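Local atomic coordinates of D-aminopeptidase (Burkholderia sp. LK4, PDB entry 5TZB), a protein that probably removes amino-terminal residues from peptides, beta-amino acids among them, as a beta-aminopeptidase of the Ntn-hydrolase type in peptidase family S58. Residues Ala201-Ala206 with Val345-Val350; Arg24-Arg29 with Leu369-Leu374. All coordinates share one frame; numbering follows the deposited sequence.

Contact 1 (Ala201-Ala206 with Val345-Val350); sequences ASRVLA and VEEAIV
The methyl group of Ala201 lies against the root of the Glu347 side chain, with Ala201 CB 3.9 Å from Glu347 CB and 4.1 Å from its CG. The same methyl also nears the helix backbone, and Ala201 CB lies 4.3 Å from Ala348 CB, a small apolar patch. Because both methyls are so short, strand and helix come close: the CA atoms of Ala201 and Ala348 are 4.9 Å apart, and the two axes approach to 7.2 Å.

Polar groups take over two residues along the strand. Arg203 places NH1 and NH2 end-on around a single oxygen, Glu347 OE1, each nitrogen at 2.9 Å. The two N-H...O angles are equal, 143°, as expected of a fork whose prongs converge on one atom. The oxygen sits at the edge of the guanidinium, near its plane, and is met nearly along its own C-O axis, while guanidinium and carboxylate planes stand 63° apart; this is therefore not a coplanar two-oxygen pairing. A bend at chi2 turns the arginine chain back alongside its strand, where NH1 also donates to Ser202 O, 2.9 Å away and above that carbonyl's plane. These bonds restrain rotation of the guanidinium, and a salt bridge from Arg203 NE to Glu343 also holds the group. Glu347 OE1 has a second salt-bridge partner in Arg24, and OE2 accepts from Asn39; the two arginines probably favour the ionised carboxylate.

The arrangement is a helix packed on a beta-sheet, with a buried ion pair at the interface. Strand 201-204 and helix segment 345-350 run at 151°, roughly antiparallel; they belong to strand 197-204 and helix 331-355. Val218 of the adjoining strand 213-220 touches Ala348, while Ile349 packs against helix 272-289.

Contact 2 (Arg24-Arg29 with Leu369-Leu374); sequences RDLGIR and LGQARL
The first turn of helix 371-380, near the C-terminus, meets the N-terminal loop that precedes strand 48-56, and two aliphatic pairs make the contact. Leu26, at the end of a short 3-10 turn, brings CD2 to 3.5 Å from Gln371 CG and 3.6 Å from Gln371 CD. Its other methyl, Leu26 CD1, lies 4.0 Å from Gln371 CG, so both leucine methyls press on the same side of that CH2 group, CD2 the closer. The second pair is deeper: Ile28 CD1 reaches Leu374 CD2 at 3.7 Å and Leu374 CG at 4.1 Å. Having CG1 anti to its carbonyl carbon (chi1 -55°) and an extended chi2, the isoleucine sends its terminal methyl across to the leucine.

On the helix side, Gly370 occupies the N-cap position, and its O accepts from Leu374 N at 2.9 Å, a bond of the turn that carries both Gln371 and Leu374. Arg373, salt-bridged to Glu367, also donates to Leu369 O just before the cap.

Across the two segments the touching atoms are carbons, apart from the amide of Gln371 lying near a leucine methyl. Cohesion here is consequently dispersive and hydrophobic, buried at the Ile28-Leu374 pair and more exposed at Leu26-Gln371, where the aliphatic part of the glutamine lies at the surface.

Contacts 1 and 2 join through Arg24: its NH2 lies 2.9 Å from Glu347 OE1, forming a salt bridge with the very oxygen that Arg203 grips. Arg24 NH2 and Arg203 NH2 are 3.3 Å apart, a like-charge approach that their shared carboxylate probably offsets. The contact centres are about 16 Å apart, on the same side of the chain's centre, at about 12 Å from it for contact 1 and 21 Å for contact 2. Along the sequence, contact 1 is nested within the loop closed by contact 2. Helix 331-355 provides a second connection, since its Val354, four residues past Val350, touches Leu374.

Contact 1 (Ala201-Ala206 with Val345-Val350)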
ATOM      1  N   ALA C 201      12.876  -4.892  24.860  1.00 19.59           N
ATOM      2  CA  ALA C 201      12.300  -6.062  25.525  1.00 18.81           C
ATOM      3  C   ALA C 201      12.277  -7.243  24.560  1.00 18.73           C
ATOM      4  O   ALA C 201      12.481  -7.074  23.356  1.00 16.72           O
ATOM      5  CB  ALA C 201      10.881  -5.775  26.032  1.00 19.27           C
ATOM      6  N   SER C 202      12.032  -8.432  25.097  1.00 18.76           N
ATOM      7  CA  SER C 202      11.929  -9.630  24.282  1.00 18.10           C
ATOM      8  C   SER C 202      10.958 -10.647  24.853  1.00 18.53           C
ATOM      9  O   SER C 202      10.572 -10.581  26.032  1.00 19.76           O
ATOM     10  CB  SER C 202      13.307 -10.277  24.118  1.00 17.82           C
ATOM     11  OG  SER C 202      13.736 -10.830  25.347  1.00 18.39           O
ATOM     12  N   ARG C 203      10.576 -11.596  24.006  1.00 17.79           N
ATOM     13  CA  ARG C 203       9.743 -12.724  24.403  1.00 18.51           C
ATOM     14  C   ARG C 203      10.279 -13.990  23.747  1.00 19.90           C
ATOM     15  O   ARG C 203      10.709 -13.969  22.583  1.00 19.17           O
ATOM     16  CB  ARG C 203       8.288 -12.499  23.989  1.00 18.59           C
ATOM     17  CG  ARG C 203       7.585 -11.364  24.703  1.00 19.45           C
ATOM     18  CD  ARG C 203       7.297 -11.694  26.154  1.00 20.92           C
ATOM     19  NE  ARG C 203       6.490 -10.665  26.815  1.00 22.76           N
ATOM     20  CZ  ARG C 203       6.990  -9.585  27.407  1.00 24.65           C
ATOM     21  NH1 ARG C 203       8.303  -9.383  27.425  1.00 25.18           N
ATOM     22  NH2 ARG C 203       6.179  -8.703  27.991  1.00 25.76           N
ATOM     23  N   VAL C 204      10.233 -15.096  24.480  1.00 20.54           N
ATOM     24  CA  VAL C 204      10.650 -16.382  23.937  1.00 20.28           C
ATOM     25  C   VAL C 204       9.430 -17.288  23.848  1.00 20.66           C
ATOM     26  O   VAL C 204       8.737 -17.487  24.838  1.00 21.77           O
ATOM     27  CB  VAL C 204      11.722 -17.063  24.829  1.00 24.70           C
ATOM     28  CG1 VAL C 204      12.111 -18.422  24.259  1.00 24.17           C
ATOM     29  CG2 VAL C 204      12.960 -16.178  24.989  1.00 24.54           C
ATOM     30  N   LEU C 205       9.169 -17.854  22.678  1.00 20.81           N
ATOM     31  CA  LEU C 205       8.047 -18.779  22.542  1.00 22.18           C
ATOM     32  C   LEU C 205       8.413 -20.131  23.132  1.00 22.87           C
ATOM     33  O   LEU C 205       9.594 -20.480  23.235  1.00 21.87           O
ATOM     34  CB  LEU C 205       7.649 -18.956  21.079  1.00 22.22           C
ATOM     35  CG  LEU C 205       7.219 -17.717  20.304  1.00 23.38           C
ATOM     36  CD1 LEU C 205       6.527 -18.074  18.984  1.00 22.07           C
ATOM     37  CD2 LEU C 205       6.348 -16.845  21.164  1.00 25.28           C
ATOM     38  N   ALA C 206       7.399 -20.883  23.537  1.00 24.84           N
ATOM     39  CA  ALA C 206       7.608 -22.240  24.042  1.00 26.26           C
ATOM     40  C   ALA C 206       8.047 -23.184  22.921  1.00 25.53           C
ATOM     41  O   ALA C 206       7.869 -22.892  21.739  1.00 23.96           O
ATOM     42  CB  ALA C 206       6.346 -22.764  24.713  1.00 26.85           C
ATOM     43  N   VAL C 345       6.976  -4.814  22.264  1.00 18.27           N
ATOM     44  CA  VAL C 345       6.872  -3.384  21.997  1.00 17.63           C
ATOM     45  C   VAL C 345       6.244  -2.644  23.178  1.00 18.83           C
ATOM     46  O   VAL C 345       6.736  -1.583  23.588  1.00 19.72           O
ATOM     47  CB  VAL C 345       6.051  -3.117  20.722  1.00 15.78           C
ATOM     48  CG1 VAL C 345       5.725  -1.624  20.591  1.00 16.11           C
ATOM     49  CG2 VAL C 345       6.806  -3.628  19.516  1.00 14.75           C
ATOM     50  N   GLU C 346       5.167  -3.201  23.729  1.00 18.27           N
ATOM     51  CA  GLU C 346       4.514  -2.577  24.872  1.00 19.74           C
ATOM     52  C   GLU C 346       5.510  -2.420  26.034  1.00 19.62           C
ATOM     53  O   GLU C 346       5.631  -1.337  26.605  1.00 18.82           O
ATOM     54  CB  GLU C 346       3.287  -3.389  25.318  1.00 20.81           C
ATOM     55  CG  GLU C 346       2.455  -2.738  26.431  1.00 22.13           C
ATOM     56  CD  GLU C 346       1.256  -3.588  26.845  1.00 22.38           C
ATOM     57  OE1 GLU C 346       1.004  -4.613  26.187  1.00 21.53           O
ATOM     58  OE2 GLU C 346       0.580  -3.248  27.840  1.00 23.72           O
ATOM     59  N   GLU C 347       6.226  -3.489  26.376  1.00 20.44           N
ATOM     60  CA  GLU C 347       7.155  -3.414  27.512  1.00 21.88           C
ATOM     61  C   GLU C 347       8.368  -2.533  27.213  1.00 21.98           C
ATOM     62  O   GLU C 347       8.894  -1.858  28.110  1.00 22.94           O
ATOM     63  CB  GLU C 347       7.632  -4.802  27.942  1.00 21.57           C
ATOM     64  CG  GLU C 347       8.474  -4.751  29.219  1.00 23.02           C
ATOM     65  CD  GLU C 347       8.807  -6.122  29.784  1.00 23.67           C
ATOM     66  OE1 GLU C 347       8.273  -7.125  29.275  1.00 22.02           O
ATOM     67  OE2 GLU C 347       9.583  -6.183  30.764  1.00 25.54           O
ATOM     68  N   ALA C 348       8.796  -2.532  25.955  1.00 21.65           N
ATOM     69  CA  ALA C 348       9.941  -1.727  25.551  1.00 20.32           C
ATOM     70  C   ALA C 348       9.648  -0.254  25.807  1.00 18.65           C
ATOM     71  O   ALA C 348      10.488   0.467  26.339  1.00 17.72           O
ATOM     72  CB  ALA C 348      10.261  -1.957  24.085  1.00 19.02           C
ATOM     73  N   ILE C 349       8.434   0.171  25.458  1.00 18.09           N
ATOM     74  CA  ILE C 349       8.021   1.554  25.672  1.00 18.43           C
ATOM     75  C   ILE C 349       7.979   1.882  27.166  1.00 19.27           C
ATOM     76  O   ILE C 349       8.512   2.910  27.594  1.00 20.81           O
ATOM     77  CB  ILE C 349       6.639   1.838  25.032  1.00 17.66           C
ATOM     78  CG1 ILE C 349       6.730   1.717  23.504  1.00 17.27           C
ATOM     79  CG2 ILE C 349       6.150   3.233  25.426  1.00 18.50           C
ATOM     80  CD1 ILE C 349       5.385   1.629  22.802  1.00 14.77           C
ATOM     81  N   VAL C 350       7.363   1.018  27.969  1.00 18.89           N
ATOM     82  CA  VAL C 350       7.299   1.290  29.409  1.00 19.83           C
ATOM     83  C   VAL C 350       8.716   1.274  30.004  1.00 20.94           C
ATOM     84  O   VAL C 350       9.033   2.078  30.889  1.00 21.17           O
ATOM     85  CB  VAL C 350       6.380   0.292  30.148  1.00 20.85           C
ATOM     86  CG1 VAL C 350       6.277   0.655  31.629  1.00 21.83           C
ATOM     87  CG2 VAL C 350       4.985   0.298  29.526  1.00 20.41           C
TER

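Contact 2 (Arg24-Arg29 with Leu369-Leu374)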
ATOM      1  N   ARG C  24       9.973  -4.740  34.819  1.00 30.79           N
ATOM      2  CA  ARG C  24       9.720  -6.064  35.371  1.00 31.91           C
ATOM      3  C   ARG C  24      10.344  -6.241  36.767  1.00 33.96           C
ATOM      4  O   ARG C  24       9.839  -7.004  37.596  1.00 34.47           O
ATOM      5  CB  ARG C  24      10.249  -7.120  34.405  1.00 31.54           C
ATOM      6  CG  ARG C  24       9.708  -8.513  34.623  1.00 31.67           C
ATOM      7  CD  ARG C  24      10.030  -9.393  33.430  1.00 31.63           C
ATOM      8  NE  ARG C  24       9.196  -9.075  32.281  1.00 31.92           N
ATOM      9  CZ  ARG C  24       8.046  -9.683  32.022  1.00 31.87           C
ATOM     10  NH1 ARG C  24       7.613 -10.650  32.824  1.00 31.73           N
ATOM     11  NH2 ARG C  24       7.340  -9.334  30.961  1.00 31.57           N
ATOM     12  N   ASP C  25      11.453  -5.548  37.013  1.00 34.69           N
ATOM     13  CA  ASP C  25      12.133  -5.612  38.304  1.00 35.15           C
ATOM     14  C   ASP C  25      11.313  -4.944  39.386  1.00 35.89           C
ATOM     15  O   ASP C  25      11.541  -5.168  40.576  1.00 37.40           O
ATOM     16  CB  ASP C  25      13.514  -4.954  38.228  1.00 35.98           C
ATOM     17  CG  ASP C  25      14.418  -5.609  37.198  1.00 36.25           C
ATOM     18  OD1 ASP C  25      14.420  -6.854  37.117  1.00 36.75           O
ATOM     19  OD2 ASP C  25      15.112  -4.881  36.452  1.00 35.82           O
ATOM     20  N   LEU C  26      10.365  -4.109  38.972  1.00 34.63           N
ATOM     21  CA  LEU C  26       9.477  -3.435  39.906  1.00 34.73           C
ATOM     22  C   LEU C  26       8.277  -4.315  40.239  1.00 35.45           C
ATOM     23  O   LEU C  26       7.390  -3.914  40.990  1.00 36.24           O
ATOM     24  CB  LEU C  26       8.996  -2.107  39.324  1.00 33.89           C
ATOM     25  CG  LEU C  26      10.087  -1.125  38.910  1.00 34.16           C
ATOM     26  CD1 LEU C  26       9.481   0.144  38.316  1.00 33.60           C
ATOM     27  CD2 LEU C  26      10.965  -0.814  40.106  1.00 36.35           C
ATOM     28  N   GLY C  27       8.258  -5.511  39.660  1.00 35.60           N
ATOM     29  CA  GLY C  27       7.150  -6.432  39.823  1.00 35.12           C
ATOM     30  C   GLY C  27       6.024  -6.142  38.850  1.00 34.26           C
ATOM     31  O   GLY C  27       4.965  -6.762  38.913  1.00 34.04           O
ATOM     32  N   ILE C  28       6.267  -5.222  37.917  1.00 33.43           N
ATOM     33  CA  ILE C  28       5.273  -4.902  36.903  1.00 33.91           C
ATOM     34  C   ILE C  28       5.463  -5.806  35.710  1.00 34.72           C
ATOM     35  O   ILE C  28       6.461  -5.706  35.001  1.00 33.86           O
ATOM     36  CB  ILE C  28       5.366  -3.440  36.428  1.00 33.69           C
ATOM     37  CG1 ILE C  28       5.278  -2.484  37.617  1.00 33.76           C
ATOM     38  CG2 ILE C  28       4.271  -3.149  35.406  1.00 33.17           C
ATOM     39  CD1 ILE C  28       5.720  -1.081  37.279  1.00 33.75           C
ATOM     40  N   ARG C  29       4.485  -6.674  35.478  1.00 35.72           N
ATOM     41  CA  ARG C  29       4.586  -7.637  34.401  1.00 36.43           C
ATOM     42  C   ARG C  29       3.665  -7.243  33.259  1.00 33.60           C
ATOM     43  O   ARG C  29       2.457  -7.122  33.439  1.00 33.08           O
ATOM     44  CB  ARG C  29       4.232  -9.027  34.906  1.00 40.73           C
ATOM     45  CG  ARG C  29       5.299  -9.685  35.762  1.00 45.56           C
ATOM     46  CD  ARG C  29       4.851 -11.078  36.203  1.00 49.37           C
ATOM     47  NE  ARG C  29       4.647 -11.956  35.046  1.00 52.25           N
ATOM     48  CZ  ARG C  29       3.474 -12.188  34.455  1.00 53.50           C
ATOM     49  NH1 ARG C  29       2.365 -11.599  34.899  1.00 54.29           N
ATOM     50  NH2 ARG C  29       3.415 -13.002  33.405  1.00 52.82           N
ATOM     51  N   LEU C 369       9.573   9.737  34.770  1.00 27.94           N
ATOM     52  CA  LEU C 369       8.344   9.214  35.356  1.00 28.23           C
ATOM     53  C   LEU C 369       8.532   8.877  36.846  1.00 30.80           C
ATOM     54  O   LEU C 369       7.731   9.274  37.694  1.00 30.96           O
ATOM     55  CB  LEU C 369       7.885   7.988  34.576  1.00 26.43           C
ATOM     56  CG  LEU C 369       6.729   7.158  35.133  1.00 26.11           C
ATOM     57  CD1 LEU C 369       5.466   7.986  35.335  1.00 25.76           C
ATOM     58  CD2 LEU C 369       6.485   5.987  34.198  1.00 25.45           C
ATOM     59  N   GLY C 370       9.619   8.187  37.167  1.00 31.92           N
ATOM     60  CA  GLY C 370       9.890   7.849  38.551  1.00 33.91           C
ATOM     61  C   GLY C 370       9.328   6.490  38.927  1.00 35.19           C
ATOM     62  O   GLY C 370       8.125   6.235  38.846  1.00 35.04           O
ATOM     63  N   GLN C 371      10.222   5.614  39.347  1.00 36.41           N
ATOM     64  CA  GLN C 371       9.863   4.258  39.723  1.00 37.63           C
ATOM     65  C   GLN C 371       8.800   4.220  40.843  1.00 36.03           C
ATOM     66  O   GLN C 371       7.773   3.542  40.717  1.00 34.11           O
ATOM     67  CB  GLN C 371      11.134   3.519  40.123  1.00 41.31           C
ATOM     68  CG  GLN C 371      10.966   2.481  41.187  1.00 44.86           C
ATOM     69  CD  GLN C 371      12.301   2.054  41.750  1.00 48.59           C
ATOM     70  OE1 GLN C 371      13.344   2.279  41.130  1.00 50.27           O
ATOM     71  NE2 GLN C 371      12.288   1.473  42.948  1.00 49.60           N
ATOM     72  N   ALA C 372       9.026   4.961  41.924  1.00 36.26           N
ATOM     73  CA  ALA C 372       8.100   4.959  43.050  1.00 36.12           C
ATOM     74  C   ALA C 372       6.775   5.610  42.673  1.00 35.13           C
ATOM     75  O   ALA C 372       5.703   5.176  43.112  1.00 34.49           O
ATOM     76  CB  ALA C 372       8.722   5.667  44.253  1.00 38.27           C
ATOM     77  N   ARG C 373       6.857   6.673  41.879  1.00 34.19           N
ATOM     78  CA  ARG C 373       5.672   7.408  41.460  1.00 33.13           C
ATOM     79  C   ARG C 373       4.791   6.540  40.545  1.00 31.38           C
ATOM     80  O   ARG C 373       3.555   6.636  40.581  1.00 30.45           O
ATOM     81  CB  ARG C 373       6.083   8.714  40.780  1.00 33.35           C
ATOM     82  CG  ARG C 373       4.929   9.636  40.454  1.00 33.91           C
ATOM     83  CD  ARG C 373       5.398  11.080  40.333  1.00 35.00           C
ATOM     84  NE  ARG C 373       6.437  11.237  39.317  1.00 35.80           N
ATOM     85  CZ  ARG C 373       7.035  12.391  39.024  1.00 37.13           C
ATOM     86  NH1 ARG C 373       6.683  13.504  39.657  1.00 39.02           N
ATOM     87  NH2 ARG C 373       7.966  12.439  38.082  1.00 36.83           N
ATOM     88  N   LEU C 374       5.433   5.719  39.710  1.00 29.53           N
ATOM     89  CA  LEU C 374       4.719   4.770  38.856  1.00 28.65           C
ATOM     90  C   LEU C 374       4.031   3.694  39.702  1.00 29.17           C
ATOM     91  O   LEU C 374       2.853   3.387  39.506  1.00 28.89           O
ATOM     92  CB  LEU C 374       5.679   4.106  37.861  1.00 27.70           C
ATOM     93  CG  LEU C 374       5.119   2.980  36.983  1.00 26.14           C
ATOM     94  CD1 LEU C 374       3.940   3.454  36.139  1.00 25.18           C
ATOM     95  CD2 LEU C 374       6.202   2.375  36.107  1.00 25.30           C
TER